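Copper-containing nitrite reductase (Hyphomicrobium denitrificans 1NES1, PDB 6TFO) probably catalyses the one-electron reduction of nitrite to nitric oxide, a step of denitrification, with bound copper ions passing on the electron. Local coordinates at residues Y188-N192 with M220-V224; P343-V348 with F431-G436; E350-F356 with T402-L408. One frame throughout, in Å; residues are numbered along the deposited sequence.

In the fold
Contact 1 belongs to one cupredoxin-type domain; contacts 2 and 3 belong to the next one along the chain. Contact 1 lies about 15 Å from each of the others, measured between nearest atoms. It is buried, has no hydrogen bond across it, and depends on aromatic packing around a copper ligand. Contact 3 is also buried, but it is an antiparallel ladder between two inner strands of a sheet. Contact 2 is a short parallel pairing at the edge of the facing sheet and is partly open to solvent. Contacts 2 and 3 touch: Leu408 packs on Ala346 and Val434, and Phe406 on Leu432, so their apolar faces share one sandwich core.

Contact 1: Y188-N192 with M220-V224; sequences YWTFN and MIHSV. With CU (copper (II) ion), chain J.
Trp189 and Phe191 pack against Met220, His222 and Val224 in a buried contact that holds one ligand of a type 1 copper site. It lies in a cupredoxin-type beta sandwich of the multicopper oxidase family. The two aromatic residues sit on strand 184-191; segment 220-224 belongs to the loop between strands 207-214 and 225-226. No hydrogen bond crosses between the segments. Met220 CG stands over the six-membered ring of Trp189 in a CH-pi contact, 3.6 Å from CH2 and set off toward the rim. The methionine chain is bent at chi2 (-51°), and this brings Met220 CE within 3.9 Å of Trp189 CZ2. Met220 SD lies obliquely to the same ring, a Met-aromatic contact. His222 turns its edge to the indole face in an offset edge-to-face pair, planes 73° apart. The nearest approach is His222 CE1 to Trp189 CE3, 4.0 Å. With an alanine in place of Trp189, Met220 CG would probably lose the ring face beneath it and the imidazole edge its aromatic partner, leaving Met220 freer to turn. Thr102 of a neighbouring subunit packs on both Trp189 and Met220. Farther along, the ring edge of Phe191 meets the backbone, CZ 3.5 Å from Ser223 O and 4.1 Å from Val224 CB. Cys263, His271 and Met276 complete the metal site. His222 is held at both nitrogens, NE2 by a hydrogen bond to Glu175 and ND1 by the copper at 2.0 Å.

Contact 2: P343-V348 with F431-G436; sequences PLYANV and FLNVDG
Leu344 and Tyr345 pair in parallel with Leu432 and Asn433, forming the edge of a sheet in a cupredoxin-type sandwich. Three backbone bonds hold the pair. Leu344 N donates to Phe431 O at 2.9 Å. Asn433 N donates to Leu344 O at 2.7 Å, in a nearly straight bond (176° at the hydrogen). Ala346 N reaches Asn433 O at 3.1 Å. The tightly packed, buried part is the face carrying Leu344 and Leu432. Leu432 CG is anti to the backbone N (chi1 170°), and the branch methyl CD1 swings across to the other strand. There it touches Leu344 CB at 3.7 Å and Ala346 CB at 3.9 Å. The face of Tyr345 and Asn433 is the more solvent-exposed one, though its contacts are no longer. These two side chains run side by side and point the same way, with ring and amide planes 46° apart. Tyr345 CE1 comes 3.7 Å from Asn433 ND2, and the approach is oblique. Asn433 ND2 also lies 3.6 Å from Pro343 CB. Beyond the Ala346 bond the two segments stay close but share no hydrogen bond. There Val348 crosses Val434 at about a right angle, CG2 to CG1 3.9 Å, with Asp435 and Gly436 exposed beside it. Strand 430-434 is flanked on its other side by antiparallel strand 412-418, where Arg413 makes a cation-pi contact with Phe431. Leu344 packs inward on Phe295 of strand 293-302 and on Leu338 of helix 337-341.

Contact 3: E350-F356 with T402-L408; sequences ETVRIFF and TIVDFKL
Val352 and Ile354 lie against Phe406 on one face of an antiparallel strand pair, while Arg353 and Phe355 lie beside Ile403 on the other. Phe406 has CG between the backbone N and the carbonyl carbon (chi1 51°), which leans its ring toward strand 351-356. Val352 runs alongside it with CB over one ring face, offset toward the rim; Val352 CG1 is 4.0 Å from Phe406 CZ. Ile354 comes instead to the ring edge, with CD1 4.0 Å from Phe406 CE1. Val352 CG2 turns the other way and meets Leu408 CD1 at 3.6 Å. On the other face, Ile403 points the same way as Phe355 and Arg353. Its CG1 touches Phe355 CD1 at 3.7 Å, and its CG2 meets the arginine chain at Arg353 CG, 3.7 Å. Arg353 and Asp405 face each other as a non-hydrogen-bonded pair of the ladder. Their charged ends are not in contact; Arg353 forms a salt bridge with Glu294, and Asp405 OD1 bonds to His376. Seven backbone hydrogen bonds tie the ladder. They run from Leu408 N to Glu350 O, 2.8 Å, as far as Thr402 N to Phe356 O, 2.9 Å. This is the inner part of a cupredoxin sheet. Strand 351-360 has parallel strand 293-302 on its far side, and strand 400-407 has antiparallel strand 374-377. Phe355 also reaches Leu279 and Leu281 of strand 277-283, while Phe356 stacks on Phe367 of strand 365-370 in the facing sheet.

Contact 1: Y188-N192 with M220-V224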
loop_
_atom_site.group_PDB
_atom_site.type_symbol
_atom_site.label_atom_id
_atom_site.label_comp_id
_atom_site.label_asym_id
_atom_site.label_seq_id
_atom_site.Cartn_x
_atom_site.Cartn_y
_atom_site.Cartn_z
ATOM N N TYR C 188 9.208 25.149 -23.268
ATOM C CA TYR C 188 8.148 26.003 -23.832
ATOM C C TYR C 188 8.064 25.759 -25.336
ATOM O O TYR C 188 9.113 25.478 -25.994
ATOM C CB TYR C 188 8.438 27.468 -23.524
ATOM C CG TYR C 188 8.311 27.847 -22.068
ATOM C CD1 TYR C 188 9.376 27.709 -21.201
ATOM C CD2 TYR C 188 7.125 28.357 -21.560
ATOM C CE1 TYR C 188 9.279 28.097 -19.874
ATOM C CE2 TYR C 188 7.010 28.745 -20.237
ATOM C CZ TYR C 188 8.088 28.610 -19.392
ATOM O OH TYR C 188 7.969 28.944 -18.076
ATOM N N TRP C 189 6.832 25.816 -25.842
ATOM C CA TRP C 189 6.495 26.038 -27.267
ATOM C C TRP C 189 5.932 27.458 -27.410
ATOM O O TRP C 189 5.030 27.816 -26.635
ATOM C CB TRP C 189 5.509 24.977 -27.775
ATOM C CG TRP C 189 5.952 23.566 -27.562
ATOM C CD1 TRP C 189 7.211 23.140 -27.275
ATOM C CD2 TRP C 189 5.140 22.384 -27.682
ATOM N NE1 TRP C 189 7.229 21.778 -27.172
ATOM C CE2 TRP C 189 5.974 21.283 -27.407
ATOM C CE3 TRP C 189 3.797 22.144 -27.968
ATOM C CZ2 TRP C 189 5.508 19.970 -27.424
ATOM C CZ3 TRP C 189 3.337 20.844 -27.995
ATOM C CH2 TRP C 189 4.185 19.772 -27.727
ATOM N N THR C 190 6.444 28.241 -28.361
ATOM C CA THR C 190 6.172 29.698 -28.445
ATOM C C THR C 190 5.984 30.160 -29.889
ATOM O O THR C 190 6.433 29.475 -30.831
ATOM C CB THR C 190 7.321 30.506 -27.838
ATOM O OG1 THR C 190 8.451 30.360 -28.697
ATOM C CG2 THR C 190 7.652 30.065 -26.429
ATOM N N PHE C 191 5.354 31.329 -30.021
ATOM C CA PHE C 191 5.487 32.227 -31.191
ATOM C C PHE C 191 6.651 33.178 -30.866
ATOM O O PHE C 191 6.557 33.926 -29.873
ATOM C CB PHE C 191 4.140 32.897 -31.455
ATOM C CG PHE C 191 2.995 31.968 -31.787
ATOM C CD1 PHE C 191 2.887 31.389 -33.032
ATOM C CD2 PHE C 191 1.981 31.744 -30.879
ATOM C CE1 PHE C 191 1.799 30.591 -33.354
ATOM C CE2 PHE C 191 0.891 30.950 -31.189
ATOM C CZ PHE C 191 0.791 30.381 -32.435
ATOM N N ASN C 192 7.761 33.046 -31.603
ATOM C CA ASN C 192 8.900 33.998 -31.601
ATOM C C ASN C 192 9.616 33.970 -30.250
ATOM O O ASN C 192 10.173 35.002 -29.847
ATOM C CB ASN C 192 8.420 35.388 -32.026
ATOM C CG ASN C 192 8.061 35.392 -33.494
ATOM O OD1 ASN C 192 7.042 34.839 -33.897
ATOM N ND2 ASN C 192 8.958 35.906 -34.314
ATOM N N MET C 220 7.443 19.198 -33.188
ATOM C CA MET C 220 5.986 19.168 -33.472
ATOM C C MET C 220 5.642 20.059 -34.668
ATOM O O MET C 220 6.312 21.087 -34.893
ATOM C CB MET C 220 5.176 19.622 -32.255
ATOM C CG MET C 220 5.579 18.933 -30.979
ATOM S SD MET C 220 5.617 17.152 -31.164
ATOM C CE MET C 220 6.120 16.722 -29.494
ATOM N N ILE C 221 4.610 19.651 -35.402
ATOM C CA ILE C 221 3.801 20.534 -36.286
ATOM C C ILE C 221 3.268 21.687 -35.414
ATOM O O ILE C 221 2.938 21.453 -34.244
ATOM C CB ILE C 221 2.687 19.707 -36.978
ATOM C CG1 ILE C 221 3.247 18.624 -37.912
ATOM C CG2 ILE C 221 1.709 20.618 -37.708
ATOM C CD1 ILE C 221 2.228 17.591 -38.362
ATOM N N HIS C 222 3.248 22.910 -35.932
ATOM C CA HIS C 222 2.586 24.076 -35.283
ATOM C C HIS C 222 1.652 24.782 -36.270
ATOM O O HIS C 222 1.770 24.562 -37.498
ATOM C CB HIS C 222 3.629 25.031 -34.699
ATOM C CG HIS C 222 4.380 24.400 -33.585
ATOM N ND1 HIS C 222 3.800 24.167 -32.374
ATOM C CD2 HIS C 222 5.630 23.901 -33.523
ATOM C CE1 HIS C 222 4.670 23.571 -31.592
ATOM N NE2 HIS C 222 5.809 23.406 -32.274
ATOM N N SER C 223 0.762 25.613 -35.736
ATOM C CA SER C 223 -0.324 26.274 -36.487
ATOM C C SER C 223 -0.731 27.563 -35.762
ATOM O O SER C 223 -0.095 27.908 -34.747
ATOM C CB SER C 223 -1.482 25.324 -36.643
ATOM O OG SER C 223 -2.023 24.993 -35.369
ATOM N N VAL C 224 -1.746 28.259 -36.273
ATOM C CA VAL C 224 -2.351 29.407 -35.548
ATOM C C VAL C 224 -3.824 29.523 -35.926
ATOM O O VAL C 224 -4.158 29.375 -37.114
ATOM C CB VAL C 224 -1.575 30.704 -35.802
ATOM C CG1 VAL C 224 -1.551 31.067 -37.269
ATOM C CG2 VAL C 224 -2.122 31.844 -34.969
HETATM CU CU CU J . 1.936 24.446 -31.605
#

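Contact 2: P343-V348 with F431-G436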
loop_
_atom_site.group_PDB
_atom_site.type_symbol
_atom_site.label_atom_id
_atom_site.label_comp_id
_atom_site.label_asym_id
_atom_site.label_seq_id
_atom_site.Cartn_x
_atom_site.Cartn_y
_atom_site.Cartn_z
ATOM N N PRO C 343 8.688 43.883 -14.788
ATOM C CA PRO C 343 7.525 44.524 -14.178
ATOM C C PRO C 343 7.007 45.682 -15.048
ATOM O O PRO C 343 7.692 46.062 -16.007
ATOM C CB PRO C 343 8.014 44.983 -12.793
ATOM C CG PRO C 343 9.510 45.099 -12.951
ATOM C CD PRO C 343 9.923 44.127 -14.046
ATOM N N LEU C 344 5.807 46.173 -14.712
ATOM C CA LEU C 344 5.142 47.340 -15.346
ATOM C C LEU C 344 5.612 48.603 -14.609
ATOM O O LEU C 344 5.665 48.585 -13.346
ATOM C CB LEU C 344 3.619 47.188 -15.260
ATOM C CG LEU C 344 2.992 46.100 -16.137
ATOM C CD1 LEU C 344 3.268 44.707 -15.591
ATOM C CD2 LEU C 344 1.498 46.304 -16.252
ATOM N N TYR C 345 5.939 49.653 -15.378
ATOM C CA TYR C 345 6.342 50.999 -14.894
ATOM C C TYR C 345 5.412 52.053 -15.498
ATOM O O TYR C 345 5.097 51.994 -16.699
ATOM C CB TYR C 345 7.808 51.270 -15.237
ATOM C CG TYR C 345 8.769 50.331 -14.551
ATOM C CD1 TYR C 345 9.099 50.496 -13.208
ATOM C CD2 TYR C 345 9.322 49.253 -15.235
ATOM C CE1 TYR C 345 9.969 49.626 -12.568
ATOM C CE2 TYR C 345 10.189 48.371 -14.606
ATOM C CZ TYR C 345 10.512 48.557 -13.272
ATOM O OH TYR C 345 11.370 47.686 -12.674
ATOM N N ALA C 346 4.963 52.994 -14.672
ATOM C CA ALA C 346 4.088 54.111 -15.094
ATOM C C ALA C 346 4.276 55.308 -14.148
ATOM O O ALA C 346 4.937 55.144 -13.106
ATOM C CB ALA C 346 2.653 53.646 -15.154
ATOM N N ASN C 347 3.698 56.457 -14.512
ATOM C CA ASN C 347 3.814 57.738 -13.773
ATOM C C ASN C 347 2.439 58.199 -13.278
ATOM O O ASN C 347 1.429 58.021 -14.019
ATOM C CB ASN C 347 4.497 58.784 -14.648
ATOM C CG ASN C 347 5.886 58.339 -15.039
ATOM O OD1 ASN C 347 6.725 58.059 -14.185
ATOM N ND2 ASN C 347 6.111 58.223 -16.332
ATOM N N VAL C 348 2.410 58.775 -12.070
ATOM C CA VAL C 348 1.190 59.406 -11.486
ATOM C C VAL C 348 0.583 60.337 -12.539
ATOM O O VAL C 348 1.354 60.999 -13.247
ATOM C CB VAL C 348 1.516 60.153 -10.181
ATOM C CG1 VAL C 348 0.303 60.926 -9.667
ATOM C CG2 VAL C 348 2.024 59.191 -9.106
ATOM N N PHE C 431 3.536 43.227 -10.733
ATOM C CA PHE C 431 3.688 44.592 -10.173
ATOM C C PHE C 431 3.570 45.653 -11.278
ATOM O O PHE C 431 4.159 45.514 -12.385
ATOM C CB PHE C 431 5.007 44.682 -9.421
ATOM C CG PHE C 431 5.087 43.809 -8.202
ATOM C CD1 PHE C 431 3.943 43.480 -7.489
ATOM C CD2 PHE C 431 6.315 43.349 -7.745
ATOM C CE1 PHE C 431 4.022 42.691 -6.351
ATOM C CE2 PHE C 431 6.393 42.570 -6.604
ATOM C CZ PHE C 431 5.251 42.242 -5.906
ATOM N N LEU C 432 2.769 46.674 -10.982
ATOM C CA LEU C 432 2.751 47.985 -11.679
ATOM C C LEU C 432 3.357 49.003 -10.715
ATOM O O LEU C 432 2.668 49.358 -9.709
ATOM C CB LEU C 432 1.311 48.346 -12.053
ATOM C CG LEU C 432 1.083 49.770 -12.556
ATOM C CD1 LEU C 432 2.021 50.117 -13.704
ATOM C CD2 LEU C 432 -0.357 49.932 -12.994
ATOM N N ASN C 433 4.605 49.399 -10.994
ATOM C CA ASN C 433 5.411 50.294 -10.132
ATOM C C ASN C 433 5.180 51.740 -10.590
ATOM O O ASN C 433 5.347 52.019 -11.802
ATOM C CB ASN C 433 6.880 49.877 -10.154
ATOM C CG ASN C 433 7.076 48.463 -9.646
ATOM O OD1 ASN C 433 6.618 48.120 -8.563
ATOM N ND2 ASN C 433 7.752 47.630 -10.420
ATOM N N VAL C 434 4.766 52.603 -9.658
ATOM C CA VAL C 434 4.384 54.021 -9.903
ATOM C C VAL C 434 4.930 54.859 -8.738
ATOM O O VAL C 434 4.289 54.856 -7.663
ATOM C CB VAL C 434 2.854 54.160 -10.015
ATOM C CG1 VAL C 434 2.440 55.567 -10.428
ATOM C CG2 VAL C 434 2.248 53.142 -10.966
ATOM N N ASP C 435 6.069 55.547 -8.910
ATOM C CA ASP C 435 6.672 56.336 -7.793
ATOM C C ASP C 435 5.836 57.611 -7.566
ATOM O O ASP C 435 5.262 58.202 -8.529
ATOM C CB ASP C 435 8.180 56.566 -7.941
ATOM C CG ASP C 435 8.565 57.452 -9.103
ATOM O OD1 ASP C 435 7.857 57.410 -10.126
ATOM O OD2 ASP C 435 9.566 58.173 -8.971
ATOM N N GLY C 436 5.737 57.988 -6.291
ATOM C CA GLY C 436 4.916 59.098 -5.762
ATOM C C GLY C 436 4.914 59.037 -4.240
ATOM O O GLY C 436 5.350 58.043 -3.677
#

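Contact 3: E350-F356 with T402-L408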
loop_
_atom_site.group_PDB
_atom_site.type_symbol
_atom_site.label_atom_id
_atom_site.label_comp_id
_atom_site.label_asym_id
_atom_site.label_seq_id
_atom_site.Cartn_x
_atom_site.Cartn_y
_atom_site.Cartn_z
ATOM N N GLU C 350 -1.042 59.455 -15.244
ATOM C CA GLU C 350 -1.223 58.774 -16.555
ATOM C C GLU C 350 -2.491 57.920 -16.520
ATOM O O GLU C 350 -2.766 57.286 -15.474
ATOM C CB GLU C 350 -0.038 57.886 -16.898
ATOM C CG GLU C 350 1.223 58.638 -17.236
ATOM C CD GLU C 350 2.374 57.708 -17.548
ATOM O OE1 GLU C 350 3.381 58.158 -18.080
ATOM O OE2 GLU C 350 2.243 56.513 -17.264
ATOM N N THR C 351 -3.245 57.928 -17.616
ATOM C CA THR C 351 -4.253 56.888 -17.925
ATOM C C THR C 351 -3.506 55.696 -18.526
ATOM O O THR C 351 -2.714 55.902 -19.464
ATOM C CB THR C 351 -5.347 57.402 -18.861
ATOM O OG1 THR C 351 -4.628 57.896 -19.991
ATOM C CG2 THR C 351 -6.230 58.455 -18.225
ATOM N N VAL C 352 -3.743 54.511 -17.971
ATOM C CA VAL C 352 -3.067 53.239 -18.331
ATOM C C VAL C 352 -4.119 52.314 -18.944
ATOM O O VAL C 352 -5.245 52.230 -18.379
ATOM C CB VAL C 352 -2.424 52.615 -17.084
ATOM C CG1 VAL C 352 -1.927 51.205 -17.368
ATOM C CG2 VAL C 352 -1.314 53.499 -16.547
ATOM N N ARG C 353 -3.787 51.681 -20.066
ATOM C CA ARG C 353 -4.615 50.595 -20.645
ATOM C C ARG C 353 -3.839 49.275 -20.537
ATOM O O ARG C 353 -2.674 49.228 -20.985
ATOM C CB ARG C 353 -5.010 50.866 -22.101
ATOM C CG ARG C 353 -5.565 49.628 -22.789
ATOM C CD ARG C 353 -6.366 49.912 -24.028
ATOM N NE ARG C 353 -5.671 50.859 -24.864
ATOM C CZ ARG C 353 -6.166 52.010 -25.292
ATOM N NH1 ARG C 353 -5.419 52.789 -26.047
ATOM N NH2 ARG C 353 -7.402 52.371 -25.000
ATOM N N ILE C 354 -4.481 48.229 -20.012
ATOM C CA ILE C 354 -3.956 46.831 -20.045
ATOM C C ILE C 354 -4.810 46.013 -21.021
ATOM O O ILE C 354 -6.028 45.873 -20.777
ATOM C CB ILE C 354 -3.938 46.208 -18.639
ATOM C CG1 ILE C 354 -3.176 47.081 -17.635
ATOM C CG2 ILE C 354 -3.390 44.793 -18.714
ATOM C CD1 ILE C 354 -3.261 46.618 -16.207
ATOM N N PHE C 355 -4.197 45.539 -22.110
ATOM C CA PHE C 355 -4.713 44.417 -22.928
ATOM C C PHE C 355 -4.420 43.115 -22.173
ATOM O O PHE C 355 -3.237 42.726 -22.067
ATOM C CB PHE C 355 -4.059 44.389 -24.306
ATOM C CG PHE C 355 -4.274 45.633 -25.115
ATOM C CD1 PHE C 355 -5.481 45.861 -25.738
ATOM C CD2 PHE C 355 -3.268 46.564 -25.249
ATOM C CE1 PHE C 355 -5.682 47.016 -26.482
ATOM C CE2 PHE C 355 -3.469 47.712 -25.999
ATOM C CZ PHE C 355 -4.674 47.937 -26.615
ATOM N N PHE C 356 -5.466 42.491 -21.631
ATOM C CA PHE C 356 -5.381 41.283 -20.772
ATOM C C PHE C 356 -6.145 40.140 -21.431
ATOM O O PHE C 356 -7.360 40.264 -21.633
ATOM C CB PHE C 356 -5.946 41.526 -19.373
ATOM C CG PHE C 356 -5.893 40.299 -18.500
ATOM C CD1 PHE C 356 -4.693 39.851 -17.983
ATOM C CD2 PHE C 356 -7.038 39.569 -18.228
ATOM C CE1 PHE C 356 -4.649 38.710 -17.193
ATOM C CE2 PHE C 356 -6.992 38.429 -17.442
ATOM C CZ PHE C 356 -5.795 37.996 -16.931
ATOM N N THR C 402 -9.890 41.013 -22.717
ATOM C CA THR C 402 -10.582 42.262 -22.348
ATOM C C THR C 402 -9.574 43.410 -22.443
ATOM O O THR C 402 -8.363 43.153 -22.715
ATOM C CB THR C 402 -11.222 42.188 -20.953
ATOM O OG1 THR C 402 -12.106 43.303 -20.784
ATOM C CG2 THR C 402 -10.217 42.223 -19.827
ATOM N N ILE C 403 -10.096 44.620 -22.272
ATOM C CA ILE C 403 -9.313 45.866 -22.128
ATOM C C ILE C 403 -9.804 46.516 -20.848
ATOM O O ILE C 403 -11.025 46.589 -20.667
ATOM C CB ILE C 403 -9.519 46.763 -23.357
ATOM C CG1 ILE C 403 -8.948 46.108 -24.619
ATOM C CG2 ILE C 403 -8.946 48.145 -23.107
ATOM C CD1 ILE C 403 -9.389 46.762 -25.910
ATOM N N VAL C 404 -8.891 46.914 -19.981
ATOM C CA VAL C 404 -9.211 47.759 -18.807
ATOM C C VAL C 404 -8.349 49.014 -18.927
ATOM O O VAL C 404 -7.222 48.905 -19.440
ATOM C CB VAL C 404 -8.973 47.028 -17.474
ATOM C CG1 VAL C 404 -9.854 45.794 -17.346
ATOM C CG2 VAL C 404 -7.509 46.678 -17.274
ATOM N N ASP C 405 -8.876 50.156 -18.497
ATOM C CA ASP C 405 -8.064 51.382 -18.300
ATOM C C ASP C 405 -8.438 52.003 -16.956
ATOM O O ASP C 405 -9.522 51.712 -16.424
ATOM C CB ASP C 405 -8.177 52.330 -19.498
ATOM C CG ASP C 405 -9.585 52.773 -19.864
ATOM O OD1 ASP C 405 -10.231 53.470 -19.019
ATOM O OD2 ASP C 405 -10.018 52.431 -21.000
ATOM N N PHE C 406 -7.531 52.796 -16.420
ATOM C CA PHE C 406 -7.720 53.560 -15.171
ATOM C C PHE C 406 -6.699 54.695 -15.178
ATOM O O PHE C 406 -5.694 54.616 -15.934
ATOM C CB PHE C 406 -7.595 52.626 -13.969
ATOM C CG PHE C 406 -6.348 51.778 -13.993
ATOM C CD1 PHE C 406 -6.333 50.563 -14.657
ATOM C CD2 PHE C 406 -5.186 52.216 -13.377
ATOM C CE1 PHE C 406 -5.183 49.797 -14.696
ATOM C CE2 PHE C 406 -4.030 51.458 -13.434
ATOM C CZ PHE C 406 -4.034 50.248 -14.089
ATOM N N LYS C 407 -6.973 55.744 -14.404
ATOM C CA LYS C 407 -6.029 56.870 -14.201
ATOM C C LYS C 407 -5.274 56.587 -12.919
ATOM O O LYS C 407 -5.917 56.254 -11.900
ATOM C CB LYS C 407 -6.700 58.248 -14.115
ATOM C CG LYS C 407 -5.763 59.411 -14.425
ATOM C CD LYS C 407 -6.221 60.758 -13.951
ATOM C CE LYS C 407 -5.416 61.879 -14.572
ATOM N NZ LYS C 407 -6.159 63.161 -14.568
ATOM N N LEU C 408 -3.955 56.702 -13.002
ATOM C CA LEU C 408 -3.074 56.651 -11.823
ATOM C C LEU C 408 -3.194 57.998 -11.127
ATOM O O LEU C 408 -2.461 58.924 -11.486
ATOM C CB LEU C 408 -1.656 56.334 -12.292
ATOM C CG LEU C 408 -1.494 54.926 -12.857
ATOM C CD1 LEU C 408 -0.092 54.733 -13.414
ATOM C CD2 LEU C 408 -1.821 53.893 -11.786
#